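Local coordinates for LbaCas13a H328A (C2c2) (Lachnospiraceae bacterium NK4A179, PDB 5WLH), which binds a CRISPR guide RNA, here held as its precursor, and as a Cas13a effector probably cleaves RNA at adenines once a guide-matched target activates it, at residues 480-491 with 942-950; 514-522 with 552-563. All coordinates share one frame; numbering follows the deposited sequence.

Both contacts draw on helix 486-517, contact 1 at its N-terminal end and contact 2 at its C-terminal end, with their centres about 48 Å apart. Contact 1 is the more buried and joins parts of the chain 451 residues apart. There, apolar side chains meet directly while the polar bridging goes through ordered water, and the far side of the helix start faces the guide RNA. Contact 2, its centre about 35 Å from that of the chain and only partly buried, closes a local excursion of 30 residues with direct backbone and lysine hydrogen bonds. Together they illustrate how the two ends of one long helix are fastened by different chemistry.

Contact 1 (480-491 with 942-950); sequences YLSGISSFDYEL and TGTEINHSI. With nucleotides of chain B.
Ile946 reaches into the first turns of helix 486-517 from the 942-950 loop, its CD1 lying 3.7 Å from Phe487 CB and meeting Leu491 CD1 tip to tip. Its CG1 is anti to the backbone N (chi1 -164°), which brings the tip of its longer branch against both side chains. Further along, Ile950 and Leu491 run antiparallel alongside each other, with Ile950 CD1 3.8 Å from Leu491 CB. At the other end of the loop Phe487 packs on two threonines, with Thr944 OG1 3.5 Å from Phe487 CE2, approaching the ring obliquely.

The helix start is shaped by a capping box. Asp488 N donates to Ser485 OG (3.0 Å), and Ser485 N returns a straight bond to Asp488 OD2 (2.9 Å) from above the carboxylate plane. This holds the carboxylate so that its other oxygen, OD1, faces the loop.

Water carries the polar traffic across. Water 3 donates to Asp488 OD1 (2.6 Å) and accepts from Asn947 N (2.7 Å), tying helix start to loop backbone. Water 1 sits in the plane of the Tyr480 ring at its edge, linking Tyr480 OH to Asp488 OD1, and water 2 lies among Ser485 OG, Asp488 OD1 and Glu945 O. The Tyr480 ring, which stacks on Tyr458, stands nearly perpendicular to the Asn947 amide.

Toward the guide, the O2' hydroxyl of A25 of chain B donates a hydrogen bond to Glu490 OE1 (2.5 Å), a carboxylate also salt-bridged to Arg938. Ser486 CB lies against the base of A26 of chain B.

Contact 2 (514-522 with 552-563); sequences SSQTVELDS and FLKDKETLRDTI
Val518 and Leu553 form a single antiparallel bridge, their CA atoms 4.4 Å apart, where the chain leaving helix 486-517 meets the segment that leads into helix 559-564. Two backbone bonds flank the pair, Lys554 N to Thr517 O at 2.9 Å and Glu519 N to Phe552 O at 2.8 Å. Thr517 O also accepts from water 4, which in turn accepts a hydrogen bond from Asp555 N.

Lys554 adds a third grip. Its chain, extended beyond CG, runs along the backbone of 516-518, its CD packed 3.6 Å from Gln516 O, and delivers NZ to Ser515 O at 2.8 Å, in the carbonyl plane. An ammonium group bonded to a last-turn carbonyl would be expected to interact favourably with the negative end of the helix dipole.

The Phe552 ring lies alongside residues 519-521. Its edge is turned to Glu519 O and to the Asp521 carboxylate, whose OD2 is 3.6 Å from Phe552 CE1 and whose plane is 81° from that of the ring. Asp521 OD1 bonds to Asn524.

Apolar contacts continue into the next helix. Thr517 CG2 meets Leu559 CD1 at 3.7 Å and Ile563 more loosely, while Thr517 OG1 bonds back to Leu513 O. Thr562 turns its methyl CG2, anti to the backbone N, onto Gln516 CB at 3.6 Å; its hydroxyl donates to Thr558 O. The Gln516 amide is held by Lys1045, Gln565 and Tyr566.

Leu553 and Ile563 also pack on helix 588-602, which runs into an R-x4-H sequence, so this isolated bridge of the non-hydrogen-bonded antiparallel type probably belongs to a HEPN nuclease domain.

Contact 1 (480-491 with 942-950)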
loop_
_atom_site.group_PDB
_atom_site.type_symbol
_atom_site.label_atom_id
_atom_site.label_comp_id
_atom_site.label_asym_id
_atom_site.label_seq_id
_atom_site.Cartn_x
_atom_site.Cartn_y
_atom_site.Cartn_z
ATOM N N TYR A 480 -20.596 -8.781 -18.826
ATOM C CA TYR A 480 -19.323 -9.475 -18.658
ATOM C C TYR A 480 -19.284 -10.833 -19.334
ATOM O O TYR A 480 -18.253 -11.504 -19.278
ATOM C CB TYR A 480 -18.999 -9.598 -17.160
ATOM C CG TYR A 480 -18.908 -8.224 -16.560
ATOM C CD1 TYR A 480 -17.791 -7.419 -16.789
ATOM C CD2 TYR A 480 -19.967 -7.689 -15.841
ATOM C CE1 TYR A 480 -17.719 -6.146 -16.273
ATOM C CE2 TYR A 480 -19.907 -6.412 -15.324
ATOM C CZ TYR A 480 -18.777 -5.646 -15.542
ATOM O OH TYR A 480 -18.717 -4.381 -15.024
ATOM N N LEU A 481 -20.365 -11.255 -20.006
ATOM C CA LEU A 481 -20.328 -12.559 -20.655
ATOM C C LEU A 481 -19.283 -12.592 -21.751
ATOM O O LEU A 481 -18.716 -13.651 -22.035
ATOM C CB LEU A 481 -21.696 -12.914 -21.238
ATOM C CG LEU A 481 -22.709 -13.487 -20.252
ATOM C CD1 LEU A 481 -24.079 -13.545 -20.914
ATOM C CD2 LEU A 481 -22.269 -14.868 -19.749
ATOM N N SER A 482 -19.010 -11.446 -22.365
ATOM C CA SER A 482 -18.003 -11.353 -23.406
ATOM C C SER A 482 -16.607 -11.104 -22.855
ATOM O O SER A 482 -15.674 -10.909 -23.640
ATOM C CB SER A 482 -18.379 -10.254 -24.400
ATOM O OG SER A 482 -19.470 -10.686 -25.196
ATOM N N GLY A 483 -16.443 -11.090 -21.542
ATOM C CA GLY A 483 -15.126 -11.103 -20.937
ATOM C C GLY A 483 -14.813 -9.819 -20.186
ATOM O O GLY A 483 -15.550 -8.833 -20.221
ATOM N N ILE A 484 -13.679 -9.878 -19.498
ATOM C CA ILE A 484 -13.206 -8.853 -18.575
ATOM C C ILE A 484 -12.039 -8.107 -19.208
ATOM O O ILE A 484 -11.125 -8.727 -19.768
ATOM C CB ILE A 484 -12.756 -9.501 -17.247
ATOM C CG1 ILE A 484 -13.912 -10.262 -16.597
ATOM C CG2 ILE A 484 -12.187 -8.429 -16.308
ATOM C CD1 ILE A 484 -13.442 -11.251 -15.528
ATOM N N SER A 485 -12.044 -6.785 -19.080
ATOM C CA SER A 485 -10.935 -5.962 -19.537
ATOM C C SER A 485 -10.048 -5.575 -18.362
ATOM O O SER A 485 -10.438 -5.662 -17.196
ATOM C CB SER A 485 -11.447 -4.694 -20.224
ATOM O OG SER A 485 -11.901 -3.763 -19.236
ATOM N N SER A 486 -8.845 -5.109 -18.682
ATOM C CA SER A 486 -7.988 -4.615 -17.612
ATOM C C SER A 486 -8.601 -3.390 -16.941
ATOM O O SER A 486 -8.492 -3.231 -15.728
ATOM C CB SER A 486 -6.582 -4.324 -18.140
ATOM O OG SER A 486 -6.611 -3.442 -19.249
ATOM N N PHE A 487 -9.293 -2.534 -17.706
ATOM C CA PHE A 487 -9.943 -1.374 -17.106
ATOM C C PHE A 487 -10.975 -1.805 -16.068
ATOM O O PHE A 487 -11.137 -1.140 -15.036
ATOM C CB PHE A 487 -10.623 -0.527 -18.189
ATOM C CG PHE A 487 -9.689 -0.084 -19.268
ATOM C CD1 PHE A 487 -8.824 0.980 -19.049
ATOM C CD2 PHE A 487 -9.656 -0.734 -20.482
ATOM C CE1 PHE A 487 -7.932 1.400 -20.038
ATOM C CE2 PHE A 487 -8.779 -0.330 -21.479
ATOM C CZ PHE A 487 -7.926 0.756 -21.264
ATOM N N ASP A 488 -11.698 -2.905 -16.343
ATOM C CA ASP A 488 -12.664 -3.431 -15.377
ATOM C C ASP A 488 -12.002 -3.685 -14.033
ATOM O O ASP A 488 -12.565 -3.382 -12.973
ATOM C CB ASP A 488 -13.277 -4.750 -15.881
ATOM C CG ASP A 488 -14.212 -4.565 -17.055
ATOM O OD1 ASP A 488 -14.844 -3.506 -17.153
ATOM O OD2 ASP A 488 -14.330 -5.502 -17.859
ATOM N N TYR A 489 -10.819 -4.299 -14.061
ATOM C CA TYR A 489 -10.138 -4.615 -12.810
ATOM C C TYR A 489 -9.534 -3.377 -12.168
ATOM O O TYR A 489 -9.403 -3.318 -10.940
ATOM C CB TYR A 489 -9.082 -5.683 -13.061
ATOM C CG TYR A 489 -9.605 -7.094 -12.821
ATOM C CD1 TYR A 489 -10.940 -7.408 -13.039
ATOM C CD2 TYR A 489 -8.755 -8.098 -12.381
ATOM C CE1 TYR A 489 -11.418 -8.705 -12.804
ATOM C CE2 TYR A 489 -9.212 -9.398 -12.153
ATOM C CZ TYR A 489 -10.541 -9.687 -12.366
ATOM O OH TYR A 489 -10.973 -10.961 -12.132
ATOM N N GLU A 490 -9.142 -2.381 -12.964
ATOM C CA GLU A 490 -8.737 -1.120 -12.358
ATOM C C GLU A 490 -9.882 -0.521 -11.540
ATOM O O GLU A 490 -9.677 -0.050 -10.415
ATOM C CB GLU A 490 -8.268 -0.153 -13.444
ATOM C CG GLU A 490 -6.969 -0.563 -14.110
ATOM C CD GLU A 490 -6.441 0.544 -14.982
ATOM O OE1 GLU A 490 -5.569 1.317 -14.509
ATOM O OE2 GLU A 490 -6.939 0.649 -16.129
ATOM N N LEU A 491 -11.099 -0.558 -12.079
ATOM C CA LEU A 491 -12.253 -0.061 -11.332
ATOM C C LEU A 491 -12.465 -0.856 -10.048
ATOM O O LEU A 491 -12.727 -0.272 -8.989
ATOM C CB LEU A 491 -13.508 -0.127 -12.201
ATOM C CG LEU A 491 -13.595 0.867 -13.372
ATOM C CD1 LEU A 491 -14.800 0.504 -14.220
ATOM C CD2 LEU A 491 -13.728 2.287 -12.855
ATOM N N THR A 942 -9.217 4.674 -25.675
ATOM C CA THR A 942 -8.946 3.431 -26.380
ATOM C C THR A 942 -10.183 2.790 -26.968
ATOM O O THR A 942 -10.078 1.707 -27.546
ATOM C CB THR A 942 -8.266 2.417 -25.459
ATOM O OG1 THR A 942 -9.150 2.066 -24.393
ATOM C CG2 THR A 942 -6.998 2.997 -24.911
ATOM N N GLY A 943 -11.333 3.430 -26.824
ATOM C CA GLY A 943 -12.564 2.899 -27.374
ATOM C C GLY A 943 -13.006 1.613 -26.727
ATOM O O GLY A 943 -13.629 0.770 -27.382
ATOM N N THR A 944 -12.710 1.443 -25.444
ATOM C CA THR A 944 -13.040 0.219 -24.740
ATOM C C THR A 944 -14.388 0.405 -24.062
ATOM O O THR A 944 -14.535 1.305 -23.227
ATOM C CB THR A 944 -11.957 -0.128 -23.715
ATOM O OG1 THR A 944 -10.688 -0.196 -24.379
ATOM C CG2 THR A 944 -12.242 -1.476 -23.060
ATOM N N GLU A 945 -15.371 -0.404 -24.463
ATOM C CA GLU A 945 -16.650 -0.445 -23.770
ATOM C C GLU A 945 -16.422 -0.739 -22.307
ATOM O O GLU A 945 -15.665 -1.648 -21.960
ATOM C CB GLU A 945 -17.563 -1.540 -24.332
ATOM C CG GLU A 945 -17.922 -1.426 -25.800
ATOM C CD GLU A 945 -17.099 -2.372 -26.664
ATOM O OE1 GLU A 945 -17.715 -3.224 -27.351
ATOM O OE2 GLU A 945 -15.848 -2.301 -26.640
ATOM N N ILE A 946 -17.124 -0.018 -21.449
ATOM C CA ILE A 946 -16.925 -0.187 -20.023
ATOM C C ILE A 946 -18.258 -0.006 -19.312
ATOM O O ILE A 946 -18.938 1.015 -19.486
ATOM C CB ILE A 946 -15.845 0.771 -19.485
ATOM C CG1 ILE A 946 -15.361 0.327 -18.114
ATOM C CG2 ILE A 946 -16.281 2.235 -19.518
ATOM C CD1 ILE A 946 -13.992 0.850 -17.797
ATOM N N ASN A 947 -18.662 -1.022 -18.566
ATOM C CA ASN A 947 -19.859 -0.915 -17.754
ATOM C C ASN A 947 -19.585 0.044 -16.607
ATOM O O ASN A 947 -18.600 -0.108 -15.874
ATOM C CB ASN A 947 -20.271 -2.292 -17.238
ATOM C CG ASN A 947 -21.470 -2.233 -16.310
ATOM O OD1 ASN A 947 -21.362 -2.536 -15.120
ATOM N ND2 ASN A 947 -22.622 -1.844 -16.851
ATOM N N HIS A 948 -20.444 1.050 -16.467
ATOM C CA HIS A 948 -20.298 2.058 -15.422
ATOM C C HIS A 948 -20.937 1.625 -14.107
ATOM O O HIS A 948 -21.630 2.410 -13.451
ATOM C CB HIS A 948 -20.871 3.383 -15.912
ATOM C CG HIS A 948 -20.179 3.923 -17.127
ATOM N ND1 HIS A 948 -19.118 4.803 -17.054
ATOM C CD2 HIS A 948 -20.391 3.704 -18.447
ATOM C CE1 HIS A 948 -18.711 5.103 -18.276
ATOM N NE2 HIS A 948 -19.467 4.449 -19.139
ATOM N N SER A 949 -20.707 0.371 -13.701
ATOM C CA SER A 949 -21.150 -0.087 -12.385
ATOM C C SER A 949 -20.544 0.757 -11.276
ATOM O O SER A 949 -21.152 0.924 -10.211
ATOM C CB SER A 949 -20.774 -1.556 -12.181
ATOM O OG SER A 949 -19.390 -1.702 -11.880
ATOM N N ILE A 950 -19.348 1.282 -11.505
ATOM C CA ILE A 950 -18.682 2.175 -10.576
ATOM C C ILE A 950 -18.759 3.572 -11.190
ATOM O O ILE A 950 -18.169 3.831 -12.244
ATOM C CB ILE A 950 -17.242 1.716 -10.310
ATOM C CG1 ILE A 950 -17.265 0.482 -9.390
ATOM C CG2 ILE A 950 -16.416 2.823 -9.683
ATOM C CD1 ILE A 950 -16.376 -0.666 -9.820
ATOM P P A B 26 -2.559 -2.443 -10.516
ATOM O OP1 A B 26 -2.796 -2.677 -9.070
ATOM O OP2 A B 26 -1.275 -2.764 -11.177
ATOM O "O5'" A B 26 -3.694 -3.201 -11.325
ATOM C "C5'" A B 26 -5.038 -3.278 -10.858
ATOM C "C4'" A B 26 -5.698 -4.506 -11.430
ATOM O "O4'" A B 26 -5.865 -4.319 -12.863
ATOM C "C3'" A B 26 -4.874 -5.777 -11.268
ATOM O "O3'" A B 26 -5.751 -6.896 -11.209
ATOM C "C2'" A B 26 -4.081 -5.815 -12.570
ATOM O "O2'" A B 26 -3.559 -7.075 -12.931
ATOM C "C1'" A B 26 -5.111 -5.287 -13.571
ATOM N N9 A B 26 -4.464 -4.602 -14.686
ATOM C C8 A B 26 -4.124 -3.275 -14.745
ATOM N N7 A B 26 -3.495 -2.959 -15.862
ATOM C C5 A B 26 -3.434 -4.150 -16.553
ATOM C C6 A B 26 -2.897 -4.457 -17.817
ATOM N N6 A B 26 -2.298 -3.523 -18.572
ATOM N N1 A B 26 -2.965 -5.732 -18.228
ATOM C C2 A B 26 -3.566 -6.646 -17.444
ATOM N N3 A B 26 -4.112 -6.465 -16.241
ATOM C C4 A B 26 -4.018 -5.178 -15.854
ATOM P P A B 25 0.455 0.080 -14.747
ATOM O OP1 A B 25 -0.277 0.586 -15.946
ATOM O OP2 A B 25 1.932 0.152 -14.701
ATOM O "O5'" A B 25 -0.127 0.856 -13.493
ATOM C "C5'" A B 25 0.218 0.488 -12.164
ATOM C "C4'" A B 25 -0.997 0.486 -11.276
ATOM O "O4'" A B 25 -1.418 1.852 -11.008
ATOM C "C3'" A B 25 -2.220 -0.234 -11.849
ATOM O "O3'" A B 25 -2.886 -0.908 -10.789
ATOM C "C2'" A B 25 -3.116 0.910 -12.299
ATOM O "O2'" A B 25 -4.492 0.588 -12.337
ATOM C "C1'" A B 25 -2.812 1.948 -11.231
ATOM N N9 A B 25 -3.186 3.304 -11.612
ATOM C C8 A B 25 -3.197 3.846 -12.874
ATOM N N7 A B 25 -3.649 5.078 -12.905
ATOM C C5 A B 25 -3.956 5.345 -11.579
ATOM C C6 A B 25 -4.474 6.482 -10.950
ATOM N N6 A B 25 -4.777 7.595 -11.621
ATOM N N1 A B 25 -4.684 6.431 -9.619
ATOM C C2 A B 25 -4.380 5.312 -8.950
ATOM N N3 A B 25 -3.888 4.175 -9.444
ATOM C C4 A B 25 -3.695 4.262 -10.771
ATOM P P U B 27 -5.343 -8.194 -10.359
ATOM O OP1 U B 27 -4.175 -8.824 -10.968
ATOM O OP2 U B 27 -6.541 -9.048 -10.134
ATOM O "O5'" U B 27 -4.906 -7.581 -8.965
ATOM C "C5'" U B 27 -4.601 -8.421 -7.871
ATOM C "C4'" U B 27 -3.669 -7.687 -6.952
ATOM O "O4'" U B 27 -2.343 -7.690 -7.538
ATOM C "C3'" U B 27 -4.022 -6.205 -6.718
ATOM O "O3'" U B 27 -3.806 -5.887 -5.357
ATOM C "C2'" U B 27 -2.949 -5.473 -7.517
ATOM O "O2'" U B 27 -2.663 -4.164 -7.058
ATOM C "C1'" U B 27 -1.782 -6.426 -7.317
ATOM N N1 U B 27 -0.597 -6.207 -8.155
ATOM C C2 U B 27 0.620 -6.574 -7.589
ATOM O O2 U B 27 0.698 -7.124 -6.507
ATOM N N3 U B 27 1.735 -6.310 -8.356
ATOM C C4 U B 27 1.735 -5.712 -9.598
ATOM O O4 U B 27 2.814 -5.521 -10.176
ATOM C C5 U B 27 0.440 -5.338 -10.088
ATOM C C6 U B 27 -0.660 -5.580 -9.370
HETATM O O HOH W 1 -16.598 -2.804 -15.072
HETATM O O HOH W 2 -14.280 -2.755 -19.880
HETATM O O HOH W 3 -17.250 -3.310 -18.184
#

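Contact 2 (514-522 with 552-563)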
loop_
_atom_site.group_PDB
_atom_site.type_symbol
_atom_site.label_atom_id
_atom_site.label_comp_id
_atom_site.label_asym_id
_atom_site.label_seq_id
_atom_site.Cartn_x
_atom_site.Cartn_y
_atom_site.Cartn_z
ATOM N N SER A 514 -15.686 4.361 21.802
ATOM C CA SER A 514 -15.704 3.446 22.941
ATOM C C SER A 514 -14.754 3.895 24.044
ATOM O O SER A 514 -14.985 3.593 25.223
ATOM C CB SER A 514 -15.345 2.031 22.482
ATOM O OG SER A 514 -13.958 1.789 22.563
ATOM N N SER A 515 -13.704 4.631 23.679
ATOM C CA SER A 515 -12.536 4.768 24.551
ATOM C C SER A 515 -12.882 5.430 25.880
ATOM O O SER A 515 -12.303 5.083 26.919
ATOM C CB SER A 515 -11.433 5.548 23.830
ATOM O OG SER A 515 -11.807 6.889 23.615
ATOM N N GLN A 516 -13.817 6.378 25.876
ATOM C CA GLN A 516 -14.200 7.086 27.085
ATOM C C GLN A 516 -15.615 6.782 27.549
ATOM O O GLN A 516 -16.024 7.289 28.597
ATOM C CB GLN A 516 -14.065 8.593 26.882
ATOM C CG GLN A 516 -12.655 9.098 26.777
ATOM C CD GLN A 516 -12.632 10.597 26.877
ATOM O OE1 GLN A 516 -12.703 11.154 27.970
ATOM N NE2 GLN A 516 -12.584 11.266 25.731
ATOM N N THR A 517 -16.385 5.995 26.802
ATOM C CA THR A 517 -17.747 5.686 27.217
ATOM C C THR A 517 -17.876 4.334 27.892
ATOM O O THR A 517 -18.740 4.170 28.760
ATOM C CB THR A 517 -18.706 5.725 26.022
ATOM O OG1 THR A 517 -18.230 4.837 25.006
ATOM C CG2 THR A 517 -18.832 7.137 25.458
ATOM N N VAL A 518 -17.053 3.351 27.521
ATOM C CA VAL A 518 -17.201 2.000 28.041
ATOM C C VAL A 518 -15.844 1.441 28.448
ATOM O O VAL A 518 -14.788 1.879 27.984
ATOM C CB VAL A 518 -17.883 1.039 27.031
ATOM C CG1 VAL A 518 -19.288 1.509 26.700
ATOM C CG2 VAL A 518 -17.024 0.889 25.758
ATOM N N GLU A 519 -15.889 0.460 29.339
ATOM C CA GLU A 519 -14.732 -0.365 29.650
ATOM C C GLU A 519 -15.096 -1.781 29.239
ATOM O O GLU A 519 -15.939 -2.425 29.876
ATOM C CB GLU A 519 -14.353 -0.278 31.130
ATOM C CG GLU A 519 -12.961 -0.806 31.429
ATOM C CD GLU A 519 -12.660 -0.881 32.917
ATOM O OE1 GLU A 519 -13.123 0.012 33.668
ATOM O OE2 GLU A 519 -11.955 -1.833 33.331
ATOM N N LEU A 520 -14.513 -2.240 28.139
ATOM C CA LEU A 520 -14.791 -3.579 27.653
ATOM C C LEU A 520 -13.957 -4.590 28.427
ATOM O O LEU A 520 -13.015 -4.239 29.136
ATOM C CB LEU A 520 -14.498 -3.662 26.152
ATOM C CG LEU A 520 -15.182 -2.552 25.349
ATOM C CD1 LEU A 520 -14.808 -2.544 23.858
ATOM C CD2 LEU A 520 -16.705 -2.686 25.516
ATOM N N ASP A 521 -14.312 -5.856 28.288
ATOM C CA ASP A 521 -13.477 -6.932 28.810
ATOM C C ASP A 521 -13.115 -7.871 27.671
ATOM O O ASP A 521 -13.557 -7.697 26.532
ATOM C CB ASP A 521 -14.166 -7.683 29.956
ATOM C CG ASP A 521 -15.571 -8.137 29.608
ATOM O OD1 ASP A 521 -15.820 -8.514 28.443
ATOM O OD2 ASP A 521 -16.429 -8.127 30.516
ATOM N N SER A 522 -12.317 -8.890 27.996
ATOM C CA SER A 522 -11.818 -9.779 26.956
ATOM C C SER A 522 -12.941 -10.572 26.291
ATOM O O SER A 522 -12.819 -10.933 25.117
ATOM C CB SER A 522 -10.751 -10.718 27.529
ATOM O OG SER A 522 -11.287 -11.597 28.498
ATOM N N PHE A 552 -21.154 -2.108 30.696
ATOM C CA PHE A 552 -19.824 -1.647 30.336
ATOM C C PHE A 552 -19.653 -0.145 30.457
ATOM O O PHE A 552 -18.523 0.345 30.308
ATOM C CB PHE A 552 -19.486 -2.120 28.909
ATOM C CG PHE A 552 -19.610 -3.609 28.746
ATOM C CD1 PHE A 552 -18.594 -4.445 29.171
ATOM C CD2 PHE A 552 -20.761 -4.174 28.235
ATOM C CE1 PHE A 552 -18.710 -5.816 29.050
ATOM C CE2 PHE A 552 -20.889 -5.548 28.122
ATOM C CZ PHE A 552 -19.863 -6.370 28.529
ATOM N N LEU A 553 -20.724 0.593 30.756
ATOM C CA LEU A 553 -20.640 2.043 30.846
ATOM C C LEU A 553 -19.658 2.453 31.932
ATOM O O LEU A 553 -19.668 1.893 33.032
ATOM C CB LEU A 553 -22.019 2.638 31.128
ATOM C CG LEU A 553 -23.016 2.518 29.977
ATOM C CD1 LEU A 553 -24.380 3.001 30.408
ATOM C CD2 LEU A 553 -22.515 3.316 28.777
ATOM N N LYS A 554 -18.798 3.424 31.605
ATOM C CA LYS A 554 -17.827 3.955 32.556
ATOM C C LYS A 554 -18.467 4.933 33.527
ATOM O O LYS A 554 -18.033 5.028 34.680
ATOM C CB LYS A 554 -16.684 4.666 31.821
ATOM C CG LYS A 554 -15.559 3.766 31.324
ATOM C CD LYS A 554 -14.575 4.556 30.449
ATOM C CE LYS A 554 -13.188 3.935 30.453
ATOM N NZ LYS A 554 -12.194 4.713 29.645
ATOM N N ASP A 555 -19.486 5.667 33.078
ATOM C CA ASP A 555 -20.126 6.705 33.877
ATOM C C ASP A 555 -21.377 7.190 33.164
ATOM O O ASP A 555 -21.329 8.165 32.403
ATOM C CB ASP A 555 -19.166 7.873 34.130
ATOM C CG ASP A 555 -19.700 8.865 35.164
ATOM O OD1 ASP A 555 -20.921 8.879 35.431
ATOM O OD2 ASP A 555 -18.887 9.641 35.708
ATOM N N LYS A 556 -22.505 6.525 33.422
ATOM C CA LYS A 556 -23.749 6.862 32.747
ATOM C C LYS A 556 -24.187 8.293 33.025
ATOM O O LYS A 556 -24.888 8.888 32.198
ATOM C CB LYS A 556 -24.832 5.857 33.166
ATOM C CG LYS A 556 -26.230 6.160 32.674
ATOM C CD LYS A 556 -27.139 4.954 32.862
ATOM C CE LYS A 556 -28.596 5.348 32.728
ATOM N NZ LYS A 556 -28.733 6.709 32.136
ATOM N N GLU A 557 -23.763 8.878 34.146
ATOM C CA GLU A 557 -24.231 10.218 34.489
ATOM C C GLU A 557 -23.547 11.313 33.672
ATOM O O GLU A 557 -24.129 12.384 33.482
ATOM C CB GLU A 557 -24.038 10.471 35.986
ATOM C CG GLU A 557 -24.772 9.473 36.883
ATOM C CD GLU A 557 -26.185 9.153 36.398
ATOM O OE1 GLU A 557 -26.982 10.098 36.202
ATOM O OE2 GLU A 557 -26.498 7.955 36.216
ATOM N N THR A 558 -22.326 11.087 33.189
ATOM C CA THR A 558 -21.650 12.058 32.333
ATOM C C THR A 558 -21.603 11.607 30.878
ATOM O O THR A 558 -20.883 12.209 30.072
ATOM C CB THR A 558 -20.231 12.330 32.832
ATOM O OG1 THR A 558 -19.502 11.098 32.867
ATOM C CG2 THR A 558 -20.264 12.958 34.221
ATOM N N LEU A 559 -22.386 10.583 30.532
ATOM C CA LEU A 559 -22.305 9.956 29.216
ATOM C C LEU A 559 -22.530 10.958 28.089
ATOM O O LEU A 559 -21.751 11.007 27.131
ATOM C CB LEU A 559 -23.321 8.816 29.134
ATOM C CG LEU A 559 -23.328 8.091 27.793
ATOM C CD1 LEU A 559 -21.886 7.655 27.420
ATOM C CD2 LEU A 559 -24.283 6.896 27.831
ATOM N N ARG A 560 -23.601 11.757 28.170
ATOM C CA ARG A 560 -23.857 12.719 27.101
ATOM C C ARG A 560 -22.722 13.724 26.970
ATOM O O ARG A 560 -22.291 14.034 25.853
ATOM C CB ARG A 560 -25.170 13.460 27.322
ATOM C CG ARG A 560 -25.455 14.470 26.222
ATOM C CD ARG A 560 -26.636 15.351 26.557
ATOM N NE ARG A 560 -27.845 14.552 26.674
ATOM C CZ ARG A 560 -29.051 15.050 26.908
ATOM N NH1 ARG A 560 -29.213 16.362 27.063
ATOM N NH2 ARG A 560 -30.091 14.232 26.988
ATOM N N ASP A 561 -22.235 14.260 28.095
ATOM C CA ASP A 561 -21.148 15.225 28.005
ATOM C C ASP A 561 -19.870 14.566 27.500
ATOM O O ASP A 561 -19.084 15.205 26.789
ATOM C CB ASP A 561 -20.913 15.891 29.367
ATOM C CG ASP A 561 -21.950 16.972 29.683
ATOM O OD1 ASP A 561 -22.902 17.156 28.889
ATOM O OD2 ASP A 561 -21.814 17.630 30.737
ATOM N N THR A 562 -19.644 13.296 27.847
ATOM C CA THR A 562 -18.485 12.578 27.319
ATOM C C THR A 562 -18.592 12.407 25.806
ATOM O O THR A 562 -17.632 12.685 25.072
ATOM C CB THR A 562 -18.346 11.225 28.011
ATOM O OG1 THR A 562 -18.302 11.424 29.428
ATOM C CG2 THR A 562 -17.067 10.520 27.559
ATOM N N ILE A 563 -19.760 11.978 25.319
ATOM C CA ILE A 563 -19.960 11.844 23.874
ATOM C C ILE A 563 -19.707 13.174 23.178
ATOM O O ILE A 563 -19.059 13.236 22.127
ATOM C CB ILE A 563 -21.380 11.332 23.572
ATOM C CG1 ILE A 563 -21.579 9.900 24.076
ATOM C CG2 ILE A 563 -21.679 11.453 22.097
ATOM C CD1 ILE A 563 -23.049 9.490 24.105
HETATM O O HOH W 4 -20.045 6.037 30.311
#